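Tyrosine--tRNA ligase (Archaeoglobus fulgidus, PDB 2CYB) probably attaches tyrosine to its cognate tRNA in two steps, first activating the amino acid with ATP and then transferring it to the acceptor end. Local coordinates at residues R12-V17 with V200-P205; Y39-E44 with E88-N93; H49-Q54 with A255-L260; G264-E269 with V278-F283. One frame throughout, in Å; residues are numbered along the deposited sequence.

Contact 1. Residues R12-V17 with V200-P205; sequences RNAEEV and VCLHTP
His203 O is gripped by two consecutive backbone amides, Glu15 N and Glu16 N. Glu15 N lies 2.7 Å from His203 O, in the carbonyl plane. Glu16 N gives a longer bond of 3.3 Å to His203 O, tilted from that plane. Two residues thus face His203, a classic beta bulge. The return bond, His203 N to Glu16 O, is 2.8 Å and nearly straight at 173°. Beyond it, Val17 and Leu202 form an antiparallel non-hydrogen-bonded pair. The side chains of Glu16 and His203 lie alongside each other and point the same way. His203 ND1 donates to Glu16 OE1 at 2.8 Å. The carboxylate oxygen sits in the ring plane and uses its anti lone pair. Glu16 reaches the ring with CG anti to its own N (chi1 172°) and an extended chain. Its OE1 also forms a salt bridge with Arg181, while His203 NE2 bonds to His184. The imidazole is therefore held at both nitrogens, and the nearby carboxylate probably favours a proton on ND1. The backbone pairing of Glu16 with His203 and of Val17 with Leu202 adds strand 16-18 as an antiparallel edge to the otherwise parallel Rossmann-fold sheet of the class I synthetase. A leucine in place of His203 would probably leave Glu16 with Arg181 but without its ring N-H, and His184 without its mate. On the face with Leu202, Ala14 CB packs 3.9 Å from Leu202 CD2. At the bulge end, Pro205 CD rests 3.3 Å from Asn13 O, and the Glu15 side chain slides past the proline ring in the opposite direction.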
loop_
_atom_site.group_PDB
_atom_site.type_symbol
_atom_site.label_atom_id
_atom_site.label_comp_id
_atom_site.label_asym_id
_atom_site.label_seq_id
_atom_site.Cartn_x
_atom_site.Cartn_y
_atom_site.Cartn_z
ATOM N N ARG A 12 16.040 -31.390 6.772
ATOM C CA ARG A 12 17.380 -31.278 7.346
ATOM C C ARG A 12 17.731 -29.814 7.564
ATOM O O ARG A 12 17.607 -28.988 6.652
ATOM C CB ARG A 12 18.427 -31.908 6.423
ATOM C CG ARG A 12 19.862 -31.815 6.966
ATOM C CD ARG A 12 20.858 -32.536 6.058
ATOM N NE ARG A 12 21.025 -31.878 4.764
ATOM C CZ ARG A 12 21.681 -32.409 3.735
ATOM N NH1 ARG A 12 21.793 -31.744 2.589
ATOM N NH2 ARG A 12 22.220 -33.617 3.846
ATOM N N ASN A 13 18.161 -29.507 8.781
ATOM C CA ASN A 13 18.550 -28.157 9.148
ATOM C C ASN A 13 17.427 -27.133 9.067
ATOM O O ASN A 13 17.679 -25.932 9.023
ATOM C CB ASN A 13 19.728 -27.701 8.290
ATOM C CG ASN A 13 21.024 -28.407 8.666
ATOM O OD1 ASN A 13 21.175 -28.879 9.793
ATOM N ND2 ASN A 13 21.960 -28.467 7.733
ATOM N N ALA A 14 16.189 -27.606 9.036
ATOM C CA ALA A 14 15.057 -26.691 9.005
ATOM C C ALA A 14 14.680 -26.460 10.456
ATOM O O ALA A 14 14.723 -27.382 11.268
ATOM C CB ALA A 14 13.882 -27.305 8.252
ATOM N N GLU A 15 14.317 -25.233 10.794
ATOM C CA GLU A 15 13.927 -24.940 12.163
ATOM C C GLU A 15 12.459 -25.275 12.393
ATOM O O GLU A 15 12.062 -25.677 13.488
ATOM C CB GLU A 15 14.175 -23.464 12.483
ATOM C CG GLU A 15 13.701 -23.056 13.869
ATOM C CD GLU A 15 14.097 -21.642 14.236
ATOM O OE1 GLU A 15 13.614 -21.142 15.274
ATOM O OE2 GLU A 15 14.892 -21.031 13.491
ATOM N N GLU A 16 11.653 -25.122 11.352
ATOM C CA GLU A 16 10.229 -25.386 11.470
ATOM C C GLU A 16 9.610 -25.719 10.126
ATOM O O GLU A 16 10.078 -25.261 9.083
ATOM C CB GLU A 16 9.532 -24.158 12.062
ATOM C CG GLU A 16 8.015 -24.223 12.065
ATOM C CD GLU A 16 7.374 -22.903 12.459
ATOM O OE1 GLU A 16 7.614 -21.887 11.767
ATOM O OE2 GLU A 16 6.627 -22.882 13.461
ATOM N N VAL A 17 8.568 -26.542 10.160
ATOM C CA VAL A 17 7.842 -26.906 8.953
ATOM C C VAL A 17 6.361 -26.740 9.282
ATOM O O VAL A 17 5.867 -27.284 10.272
ATOM C CB VAL A 17 8.108 -28.359 8.521
ATOM C CG1 VAL A 17 7.263 -28.687 7.299
ATOM C CG2 VAL A 17 9.588 -28.548 8.207
ATOM N N VAL A 200 2.466 -24.586 2.148
ATOM C CA VAL A 200 3.207 -25.317 3.158
ATOM C C VAL A 200 4.435 -24.419 3.298
ATOM O O VAL A 200 4.917 -23.871 2.301
ATOM C CB VAL A 200 3.646 -26.699 2.640
ATOM C CG1 VAL A 200 4.353 -27.468 3.745
ATOM C CG2 VAL A 200 2.434 -27.473 2.122
ATOM N N CYS A 201 4.929 -24.248 4.518
ATOM C CA CYS A 201 6.092 -23.397 4.738
ATOM C C CYS A 201 7.236 -24.135 5.433
ATOM O O CYS A 201 7.014 -24.924 6.355
ATOM C CB CYS A 201 5.690 -22.180 5.569
ATOM S SG CYS A 201 4.309 -21.252 4.844
ATOM N N LEU A 202 8.456 -23.879 4.971
ATOM C CA LEU A 202 9.649 -24.484 5.558
ATOM C C LEU A 202 10.550 -23.331 5.981
ATOM O O LEU A 202 10.971 -22.528 5.152
ATOM C CB LEU A 202 10.367 -25.366 4.534
ATOM C CG LEU A 202 11.589 -26.133 5.062
ATOM C CD1 LEU A 202 11.851 -27.340 4.184
ATOM C CD2 LEU A 202 12.809 -25.222 5.106
ATOM N N HIS A 203 10.842 -23.243 7.270
ATOM C CA HIS A 203 11.665 -22.152 7.769
ATOM C C HIS A 203 13.055 -22.575 8.216
ATOM O O HIS A 203 13.224 -23.574 8.911
ATOM C CB HIS A 203 10.947 -21.465 8.920
ATOM C CG HIS A 203 9.626 -20.874 8.534
ATOM N ND1 HIS A 203 8.521 -20.915 9.356
ATOM C CD2 HIS A 203 9.239 -20.216 7.417
ATOM C CE1 HIS A 203 7.509 -20.309 8.762
ATOM N NE2 HIS A 203 7.918 -19.876 7.584
ATOM N N THR A 204 14.050 -21.798 7.809
ATOM C CA THR A 204 15.429 -22.075 8.185
ATOM C C THR A 204 15.783 -21.162 9.354
ATOM O O THR A 204 15.198 -20.091 9.523
ATOM C CB THR A 204 16.382 -21.795 7.020
ATOM O OG1 THR A 204 16.175 -20.457 6.550
ATOM C CG2 THR A 204 16.124 -22.766 5.879
ATOM N N PRO A 205 16.734 -21.581 10.194
ATOM C CA PRO A 205 17.098 -20.727 11.325
ATOM C C PRO A 205 17.833 -19.471 10.874
ATOM O O PRO A 205 18.390 -19.429 9.778
ATOM C CB PRO A 205 17.976 -21.643 12.180
ATOM C CG PRO A 205 18.611 -22.547 11.168
ATOM C CD PRO A 205 17.472 -22.856 10.224
#

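Contact 2. Residues Y39-E44 with E88-N93; sequences YEPSGE and EVADYN
The flat amide of Asn93 meets the backbone of Ser42 with both its polar atoms, and the Tyr92 ring has Ser42 O at its edge, near the ring plane. Gly43 O comes obliquely to the same ring, 3.5 Å from Tyr92 CE2. Asn93 OD1 accepts from Ser42 N at 2.9 Å, with the donor in the carbonyl plane on a lone pair. Asn93 ND2 donates to Ser42 O, also at 2.9 Å and almost straight at 171°. That oxygen lies in the amide plane of Asn93. Asn93 CG stands anti to its carbonyl carbon (chi1 -77°), which turns the amide from helix 83-99 to the loop. Two bonds to one residue fix the rotation of the amide. An alanine at Asn93 would probably leave both Ser42 N and Ser42 O without these partners and let the loop shift. Pro41 packs beside this pair. Its CB lies 3.8 Å from Val89 CG1, and its CG is 3.8 Å from Ala90 CB. Ser42 OG donates to Glu44 O at 3.0 Å, which ties the turn to itself. Pro41 to Glu44 open the 'HIGH' region, the signature motif of class I synthetases. The preceding Glu40 turns away from the helix and bonds to Tyr158, a tyrosine-binding residue. The start of the motif is thus probably steadied by one side-chain amide, which pairs with both the N-H and the C=O of Ser42.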
loop_
_atom_site.group_PDB
_atom_site.type_symbol
_atom_site.label_atom_id
_atom_site.label_comp_id
_atom_site.label_asym_id
_atom_site.label_seq_id
_atom_site.Cartn_x
_atom_site.Cartn_y
_atom_site.Cartn_z
ATOM N N TYR A 39 14.273 -13.297 -2.890
ATOM C CA TYR A 39 15.384 -12.497 -2.388
ATOM C C TYR A 39 15.340 -11.059 -2.886
ATOM O O TYR A 39 15.159 -10.821 -4.080
ATOM C CB TYR A 39 16.728 -13.072 -2.844
ATOM C CG TYR A 39 17.015 -14.497 -2.433
ATOM C CD1 TYR A 39 16.726 -15.561 -3.295
ATOM C CD2 TYR A 39 17.622 -14.783 -1.209
ATOM C CE1 TYR A 39 17.041 -16.874 -2.951
ATOM C CE2 TYR A 39 17.941 -16.101 -0.854
ATOM C CZ TYR A 39 17.648 -17.138 -1.736
ATOM O OH TYR A 39 17.961 -18.440 -1.410
ATOM N N GLU A 40 15.516 -10.101 -1.981
ATOM C CA GLU A 40 15.587 -8.701 -2.406
ATOM C C GLU A 40 16.999 -8.635 -2.992
ATOM O O GLU A 40 17.959 -9.005 -2.324
ATOM C CB GLU A 40 15.521 -7.745 -1.214
ATOM C CG GLU A 40 14.236 -7.758 -0.430
ATOM C CD GLU A 40 14.236 -6.707 0.668
ATOM O OE1 GLU A 40 13.441 -6.838 1.619
ATOM O OE2 GLU A 40 15.030 -5.747 0.576
ATOM N N PRO A 41 17.152 -8.181 -4.242
ATOM C CA PRO A 41 18.511 -8.123 -4.798
ATOM C C PRO A 41 19.476 -7.406 -3.846
ATOM O O PRO A 41 19.202 -6.295 -3.394
ATOM C CB PRO A 41 18.308 -7.375 -6.115
ATOM C CG PRO A 41 16.941 -7.835 -6.528
ATOM C CD PRO A 41 16.157 -7.745 -5.237
ATOM N N SER A 42 20.593 -8.059 -3.533
ATOM C CA SER A 42 21.589 -7.500 -2.623
ATOM C C SER A 42 22.977 -7.478 -3.243
ATOM O O SER A 42 23.419 -8.460 -3.838
ATOM C CB SER A 42 21.632 -8.312 -1.326
ATOM O OG SER A 42 22.688 -7.878 -0.483
ATOM N N GLY A 43 23.663 -6.348 -3.103
ATOM C CA GLY A 43 25.000 -6.232 -3.654
ATOM C C GLY A 43 25.930 -7.280 -3.069
ATOM O O GLY A 43 26.904 -7.688 -3.701
ATOM N N GLU A 44 25.626 -7.722 -1.854
ATOM C CA GLU A 44 26.450 -8.723 -1.199
ATOM C C GLU A 44 25.697 -9.996 -0.887
ATOM O O GLU A 44 24.753 -9.989 -0.101
ATOM C CB GLU A 44 27.028 -8.186 0.108
ATOM C CG GLU A 44 27.946 -6.996 -0.037
ATOM C CD GLU A 44 28.966 -6.931 1.082
ATOM O OE1 GLU A 44 29.917 -7.739 1.055
ATOM O OE2 GLU A 44 28.809 -6.086 1.991
ATOM N N GLU A 88 20.415 -3.972 -11.758
ATOM C CA GLU A 88 21.798 -4.411 -11.917
ATOM C C GLU A 88 22.195 -5.443 -10.869
ATOM O O GLU A 88 22.855 -6.427 -11.183
ATOM C CB GLU A 88 22.751 -3.214 -11.841
ATOM C CG GLU A 88 22.894 -2.438 -13.144
ATOM C CD GLU A 88 23.666 -3.209 -14.207
ATOM O OE1 GLU A 88 23.218 -4.306 -14.607
ATOM O OE2 GLU A 88 24.727 -2.714 -14.643
ATOM N N VAL A 89 21.802 -5.214 -9.621
ATOM C CA VAL A 89 22.126 -6.158 -8.562
ATOM C C VAL A 89 21.394 -7.473 -8.811
ATOM O O VAL A 89 21.911 -8.553 -8.521
ATOM C CB VAL A 89 21.717 -5.614 -7.174
ATOM C CG1 VAL A 89 22.032 -6.642 -6.101
ATOM C CG2 VAL A 89 22.449 -4.315 -6.888
ATOM N N ALA A 90 20.184 -7.379 -9.350
ATOM C CA ALA A 90 19.386 -8.565 -9.636
ATOM C C ALA A 90 20.091 -9.489 -10.630
ATOM O O ALA A 90 20.096 -10.709 -10.457
ATOM C CB ALA A 90 18.021 -8.160 -10.175
ATOM N N ASP A 91 20.683 -8.911 -11.669
ATOM C CA ASP A 91 21.386 -9.711 -12.672
ATOM C C ASP A 91 22.613 -10.352 -12.040
ATOM O O ASP A 91 22.914 -11.519 -12.286
ATOM C CB ASP A 91 21.817 -8.845 -13.856
ATOM C CG ASP A 91 20.641 -8.285 -14.622
ATOM O OD1 ASP A 91 19.762 -9.079 -15.021
ATOM O OD2 ASP A 91 20.599 -7.053 -14.826
ATOM N N TYR A 92 23.315 -9.577 -11.221
ATOM C CA TYR A 92 24.494 -10.072 -10.532
ATOM C C TYR A 92 24.111 -11.229 -9.622
ATOM O O TYR A 92 24.798 -12.250 -9.579
ATOM C CB TYR A 92 25.127 -8.960 -9.699
ATOM C CG TYR A 92 26.171 -9.468 -8.735
ATOM C CD1 TYR A 92 27.302 -10.143 -9.194
ATOM C CD2 TYR A 92 26.015 -9.299 -7.360
ATOM C CE1 TYR A 92 28.251 -10.641 -8.307
ATOM C CE2 TYR A 92 26.957 -9.793 -6.463
ATOM C CZ TYR A 92 28.071 -10.463 -6.943
ATOM O OH TYR A 92 29.002 -10.954 -6.060
ATOM N N ASN A 93 23.017 -11.060 -8.886
ATOM C CA ASN A 93 22.545 -12.103 -7.980
ATOM C C ASN A 93 22.218 -13.400 -8.708
ATOM O O ASN A 93 22.508 -14.484 -8.205
ATOM C CB ASN A 93 21.306 -11.630 -7.211
ATOM C CG ASN A 93 21.642 -10.669 -6.084
ATOM O OD1 ASN A 93 20.769 -10.301 -5.297
ATOM N ND2 ASN A 93 22.907 -10.258 -5.998
#

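Contact 3. Residues H49-Q54 with A255-L260; sequences HMMTVQ and AKYHIL
Met51 reaches across from helix 47-61 to the ring of Tyr257 on helix 250-263. Its CG is anti to the backbone N (chi1 174°), and the chain then bends at both chi2 and chi3. These bends carry the sulfur and methyl to the root of the ring. Met51 CE lies 3.4 Å from Tyr257 CG. Met51 SD is 4.2 Å from the centroid of the Tyr257 ring, 33° off the ring normal, an oblique Met-aromatic contact. Lys256 CD lies over one face of the Tyr257 ring, offset toward the rim. His258 enters beside this pair. Its ring edge meets Met50, with His258 CD2 3.6 Å from Met50 CB. His258 NE2 bonds to Leu47 O, so the imidazole is held against the start of the opposing helix. The Met50 thioether bends away toward Val225. One turn further along the helix, Gln54 CG rests 3.9 Å from Tyr257 O. The axes of segments 49-54 and 255-260 cross at 64° and come within 9.7 Å. Helix 255-260 has a wider pi-type turn at 255-259. This is buried helix-to-helix packing in which the helix that begins in the 'HIGH' region of the class I Rossmann fold meets the later helix 250-263.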
loop_
_atom_site.group_PDB
_atom_site.type_symbol
_atom_site.label_atom_id
_atom_site.label_comp_id
_atom_site.label_asym_id
_atom_site.label_seq_id
_atom_site.Cartn_x
_atom_site.Cartn_y
_atom_site.Cartn_z
ATOM N N HIS A 49 22.360 -16.055 2.701
ATOM C CA HIS A 49 21.700 -16.429 1.453
ATOM C C HIS A 49 21.949 -17.901 1.185
ATOM O O HIS A 49 21.047 -18.631 0.772
ATOM C CB HIS A 49 22.268 -15.632 0.278
ATOM C CG HIS A 49 21.991 -14.167 0.349
ATOM N ND1 HIS A 49 20.830 -13.602 -0.137
ATOM C CD2 HIS A 49 22.714 -13.150 0.871
ATOM C CE1 HIS A 49 20.854 -12.300 0.084
ATOM N NE2 HIS A 49 21.987 -12.000 0.694
ATOM N N MET A 50 23.191 -18.326 1.408
ATOM C CA MET A 50 23.581 -19.713 1.178
ATOM C C MET A 50 22.789 -20.680 2.055
ATOM O O MET A 50 22.681 -21.863 1.745
ATOM C CB MET A 50 25.088 -19.873 1.402
ATOM C CG MET A 50 25.922 -19.089 0.395
ATOM S SD MET A 50 27.707 -19.167 0.637
ATOM C CE MET A 50 28.044 -17.532 1.235
ATOM N N MET A 51 22.224 -20.164 3.138
ATOM C CA MET A 51 21.417 -20.970 4.050
ATOM C C MET A 51 20.172 -21.472 3.307
ATOM O O MET A 51 19.875 -22.675 3.296
ATOM C CB MET A 51 20.985 -20.112 5.240
ATOM C CG MET A 51 20.020 -20.784 6.198
ATOM S SD MET A 51 20.798 -22.119 7.111
ATOM C CE MET A 51 22.229 -21.316 7.643
ATOM N N THR A 52 19.451 -20.544 2.685
ATOM C CA THR A 52 18.240 -20.883 1.951
ATOM C C THR A 52 18.557 -21.472 0.587
ATOM O O THR A 52 17.774 -22.251 0.045
ATOM C CB THR A 52 17.301 -19.654 1.797
ATOM O OG1 THR A 52 18.029 -18.541 1.263
ATOM C CG2 THR A 52 16.700 -19.274 3.148
ATOM N N VAL A 53 19.704 -21.110 0.028
ATOM C CA VAL A 53 20.090 -21.659 -1.265
ATOM C C VAL A 53 20.328 -23.158 -1.106
ATOM O O VAL A 53 19.878 -23.962 -1.930
ATOM C CB VAL A 53 21.367 -20.988 -1.803
ATOM C CG1 VAL A 53 21.975 -21.829 -2.915
ATOM C CG2 VAL A 53 21.032 -19.595 -2.330
ATOM N N GLN A 54 21.020 -23.533 -0.034
ATOM C CA GLN A 54 21.307 -24.941 0.226
ATOM C C GLN A 54 20.009 -25.720 0.397
ATOM O O GLN A 54 19.901 -26.857 -0.060
ATOM C CB GLN A 54 22.185 -25.095 1.479
ATOM C CG GLN A 54 22.455 -26.554 1.892
ATOM C CD GLN A 54 23.245 -27.335 0.854
ATOM O OE1 GLN A 54 22.848 -28.430 0.452
ATOM N NE2 GLN A 54 24.371 -26.781 0.424
ATOM N N ALA A 255 29.833 -25.251 9.742
ATOM C CA ALA A 255 30.057 -26.672 9.514
ATOM C C ALA A 255 28.712 -27.373 9.301
ATOM O O ALA A 255 28.546 -28.157 8.365
ATOM C CB ALA A 255 30.773 -27.289 10.709
ATOM N N LYS A 256 27.758 -27.075 10.175
ATOM C CA LYS A 256 26.437 -27.684 10.117
ATOM C C LYS A 256 25.599 -27.349 8.884
ATOM O O LYS A 256 25.058 -28.246 8.234
ATOM C CB LYS A 256 25.638 -27.314 11.371
ATOM C CG LYS A 256 24.270 -27.993 11.468
ATOM C CD LYS A 256 23.497 -27.513 12.693
ATOM C CE LYS A 256 22.129 -28.174 12.798
ATOM N NZ LYS A 256 22.235 -29.658 12.934
ATOM N N TYR A 257 25.508 -26.065 8.550
ATOM C CA TYR A 257 24.673 -25.625 7.434
ATOM C C TYR A 257 25.288 -25.562 6.043
ATOM O O TYR A 257 24.579 -25.720 5.047
ATOM C CB TYR A 257 24.064 -24.265 7.780
ATOM C CG TYR A 257 23.207 -24.311 9.023
ATOM C CD1 TYR A 257 22.007 -25.026 9.036
ATOM C CD2 TYR A 257 23.620 -23.698 10.203
ATOM C CE1 TYR A 257 21.247 -25.137 10.195
ATOM C CE2 TYR A 257 22.871 -23.800 11.366
ATOM C CZ TYR A 257 21.685 -24.526 11.356
ATOM O OH TYR A 257 20.960 -24.664 12.510
ATOM N N HIS A 258 26.595 -25.348 5.953
ATOM C CA HIS A 258 27.211 -25.244 4.634
ATOM C C HIS A 258 28.175 -26.354 4.235
ATOM O O HIS A 258 28.071 -26.915 3.145
ATOM C CB HIS A 258 27.936 -23.894 4.502
ATOM C CG HIS A 258 27.074 -22.712 4.833
ATOM N ND1 HIS A 258 26.965 -22.203 6.109
ATOM C CD2 HIS A 258 26.242 -21.973 4.061
ATOM C CE1 HIS A 258 26.101 -21.202 6.111
ATOM N NE2 HIS A 258 25.647 -21.044 4.881
ATOM N N ILE A 259 29.116 -26.674 5.113
ATOM C CA ILE A 259 30.118 -27.675 4.782
ATOM C C ILE A 259 29.636 -29.120 4.726
ATOM O O ILE A 259 29.774 -29.774 3.692
ATOM C CB ILE A 259 31.318 -27.558 5.738
ATOM C CG1 ILE A 259 31.830 -26.108 5.725
ATOM C CG2 ILE A 259 32.434 -28.501 5.290
ATOM C CD1 ILE A 259 32.808 -25.776 6.844
ATOM N N LEU A 260 29.079 -29.627 5.820
ATOM C CA LEU A 260 28.613 -31.011 5.822
ATOM C C LEU A 260 27.562 -31.303 4.745
ATOM O O LEU A 260 27.638 -32.329 4.067
ATOM C CB LEU A 260 28.099 -31.391 7.213
ATOM C CG LEU A 260 29.248 -31.628 8.200
ATOM C CD1 LEU A 260 28.722 -31.658 9.620
ATOM C CD2 LEU A 260 29.961 -32.934 7.846
#

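Contact 4. Residues G264-E269 with V278-F283; sequences GKIVVE and VEYASF
Tyr280 CG stands anti to its own carbonyl carbon (chi1 -63°), and Val268 CG2 has the same relation to its backbone. The two groups thereby meet on one face of a two-stranded sheet. Val268 CG2 sits at the edge of the Tyr280 ring, in its plane, 3.9 Å from Tyr280 CE1. Ile266 and Val278 share this face, and Val278 CG1 lies 3.8 Å from Val268 CB. Ile266 pairs with Tyr280, and Val268 with Val278, as antiparallel hydrogen-bonded pairs. The shortest bond is Val268 N to Val278 O at 2.7 Å, nearly along the C=O axis. Its return, Val278 N to Val268 O, is 3.1 Å, with the donor well above the carbonyl plane. Val267 and Glu279 lie on the other face as a non-hydrogen-bonded pair. There the Glu279 carboxylate passes over aliphatic groups, with OE2 3.7 Å from Val267 CG2. Lys265 NZ is 4.3 Å from Glu279 OE2, beyond a salt bridge. The hairpin follows helix 250-263 directly and leads into helix 283-292, where Ser282 is the N-cap. Tyr280 OH bonds to Asp289 of that helix. Ile266 touches Ile259 of helix 250-263, and both Ile266 and Val268 pack on Ala303 of helix 297-319.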
loop_
_atom_site.group_PDB
_atom_site.type_symbol
_atom_site.label_atom_id
_atom_site.label_comp_id
_atom_site.label_asym_id
_atom_site.label_seq_id
_atom_site.Cartn_x
_atom_site.Cartn_y
_atom_site.Cartn_z
ATOM N N GLY A 264 29.677 -33.668 2.666
ATOM C CA GLY A 264 29.401 -35.005 3.168
ATOM C C GLY A 264 30.161 -35.328 4.440
ATOM O O GLY A 264 29.673 -36.045 5.316
ATOM N N LYS A 265 31.369 -34.789 4.540
ATOM C CA LYS A 265 32.210 -35.003 5.705
ATOM C C LYS A 265 33.231 -33.881 5.740
ATOM O O LYS A 265 33.449 -33.204 4.736
ATOM C CB LYS A 265 32.934 -36.350 5.606
ATOM C CG LYS A 265 33.863 -36.474 4.403
ATOM C CD LYS A 265 33.097 -36.375 3.088
ATOM C CE LYS A 265 34.019 -36.477 1.878
ATOM N NZ LYS A 265 34.695 -37.801 1.777
ATOM N N ILE A 266 33.852 -33.677 6.891
ATOM C CA ILE A 266 34.863 -32.638 6.998
ATOM C C ILE A 266 36.092 -33.186 7.711
ATOM O O ILE A 266 36.002 -33.734 8.813
ATOM C CB ILE A 266 34.322 -31.402 7.743
ATOM C CG1 ILE A 266 35.427 -30.349 7.871
ATOM C CG2 ILE A 266 33.777 -31.810 9.104
ATOM C CD1 ILE A 266 34.957 -29.042 8.492
ATOM N N VAL A 267 37.237 -33.064 7.050
ATOM C CA VAL A 267 38.491 -33.526 7.611
ATOM C C VAL A 267 39.121 -32.365 8.371
ATOM O O VAL A 267 39.312 -31.278 7.825
ATOM C CB VAL A 267 39.459 -33.986 6.500
ATOM C CG1 VAL A 267 40.799 -34.380 7.100
ATOM C CG2 VAL A 267 38.859 -35.157 5.743
ATOM N N VAL A 268 39.425 -32.593 9.640
ATOM C CA VAL A 268 40.045 -31.573 10.465
ATOM C C VAL A 268 41.494 -31.985 10.690
ATOM O O VAL A 268 41.785 -32.832 11.536
ATOM C CB VAL A 268 39.329 -31.456 11.818
ATOM C CG1 VAL A 268 39.997 -30.405 12.681
ATOM C CG2 VAL A 268 37.867 -31.107 11.591
ATOM N N GLU A 269 42.403 -31.404 9.917
ATOM C CA GLU A 269 43.816 -31.731 10.066
ATOM C C GLU A 269 44.299 -31.135 11.382
ATOM O O GLU A 269 43.940 -30.002 11.730
ATOM C CB GLU A 269 44.627 -31.162 8.899
ATOM C CG GLU A 269 44.055 -31.496 7.532
ATOM C CD GLU A 269 45.021 -31.212 6.393
ATOM O OE1 GLU A 269 45.777 -30.221 6.474
ATOM O OE2 GLU A 269 45.014 -31.978 5.407
ATOM N N VAL A 278 41.485 -35.861 11.991
ATOM C CA VAL A 278 40.264 -36.572 12.327
ATOM C C VAL A 278 39.221 -36.201 11.287
ATOM O O VAL A 278 39.221 -35.082 10.768
ATOM C CB VAL A 278 39.761 -36.183 13.735
ATOM C CG1 VAL A 278 39.541 -34.675 13.818
ATOM C CG2 VAL A 278 38.482 -36.938 14.054
ATOM N N GLU A 279 38.344 -37.146 10.971
ATOM C CA GLU A 279 37.298 -36.908 9.988
ATOM C C GLU A 279 35.925 -37.077 10.624
ATOM O O GLU A 279 35.698 -37.999 11.415
ATOM C CB GLU A 279 37.449 -37.878 8.813
ATOM C CG GLU A 279 36.451 -37.663 7.686
ATOM C CD GLU A 279 36.622 -38.670 6.560
ATOM O OE1 GLU A 279 36.448 -39.882 6.815
ATOM O OE2 GLU A 279 36.927 -38.254 5.421
ATOM N N TYR A 280 35.009 -36.174 10.290
ATOM C CA TYR A 280 33.659 -36.251 10.822
ATOM C C TYR A 280 32.685 -36.458 9.679
ATOM O O TYR A 280 32.654 -35.676 8.726
ATOM C CB TYR A 280 33.314 -34.982 11.595
ATOM C CG TYR A 280 34.194 -34.780 12.805
ATOM C CD1 TYR A 280 35.310 -33.944 12.748
ATOM C CD2 TYR A 280 33.920 -35.438 14.004
ATOM C CE1 TYR A 280 36.136 -33.766 13.856
ATOM C CE2 TYR A 280 34.737 -35.269 15.120
ATOM C CZ TYR A 280 35.843 -34.431 15.038
ATOM O OH TYR A 280 36.656 -34.261 16.132
ATOM N N ALA A 281 31.898 -37.524 9.781
ATOM C CA ALA A 281 30.926 -37.863 8.751
ATOM C C ALA A 281 29.549 -37.278 9.031
ATOM O O ALA A 281 28.654 -37.365 8.193
ATOM C CB ALA A 281 30.833 -39.382 8.613
ATOM N N SER A 282 29.370 -36.694 10.209
ATOM C CA SER A 282 28.088 -36.095 10.556
ATOM C C SER A 282 28.327 -34.947 11.520
ATOM O O SER A 282 29.357 -34.898 12.192
ATOM C CB SER A 282 27.164 -37.124 11.210
ATOM O OG SER A 282 27.582 -37.398 12.535
ATOM N N PHE A 283 27.376 -34.026 11.594
ATOM C CA PHE A 283 27.525 -32.892 12.485
ATOM C C PHE A 283 27.414 -33.326 13.932
ATOM O O PHE A 283 28.097 -32.790 14.799
ATOM C CB PHE A 283 26.469 -31.818 12.195
ATOM C CG PHE A 283 26.520 -30.669 13.153
ATOM C CD1 PHE A 283 25.642 -30.600 14.225
ATOM C CD2 PHE A 283 27.502 -29.692 13.029
ATOM C CE1 PHE A 283 25.741 -29.578 15.167
ATOM C CE2 PHE A 283 27.609 -28.666 13.967
ATOM C CZ PHE A 283 26.725 -28.612 15.037
#

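How the contacts relate
From the N terminus, residues 12-17 come first and pair with strand 200-204 much later, so contact 1 closes a loop of 182 residues. Contact 2 is nested inside that loop; it closes 43 residues and joins the start of the 'HIGH' region to helix 83-99. Contact 3 crosses both and closes a loop of 200. Its second segment lies beyond 200-205. Tyr39 OH meets Thr52 OG1 between contacts 2 and 3, and Asn13 ND2 meets Lys256 O between contacts 1 and 3. Contact 4 is a local hairpin closing eight residues, in series after the others. It touches contact 3 through Leu260 and Phe283. Contact 3 thus links the Rossmann-fold part to the C-terminal helices.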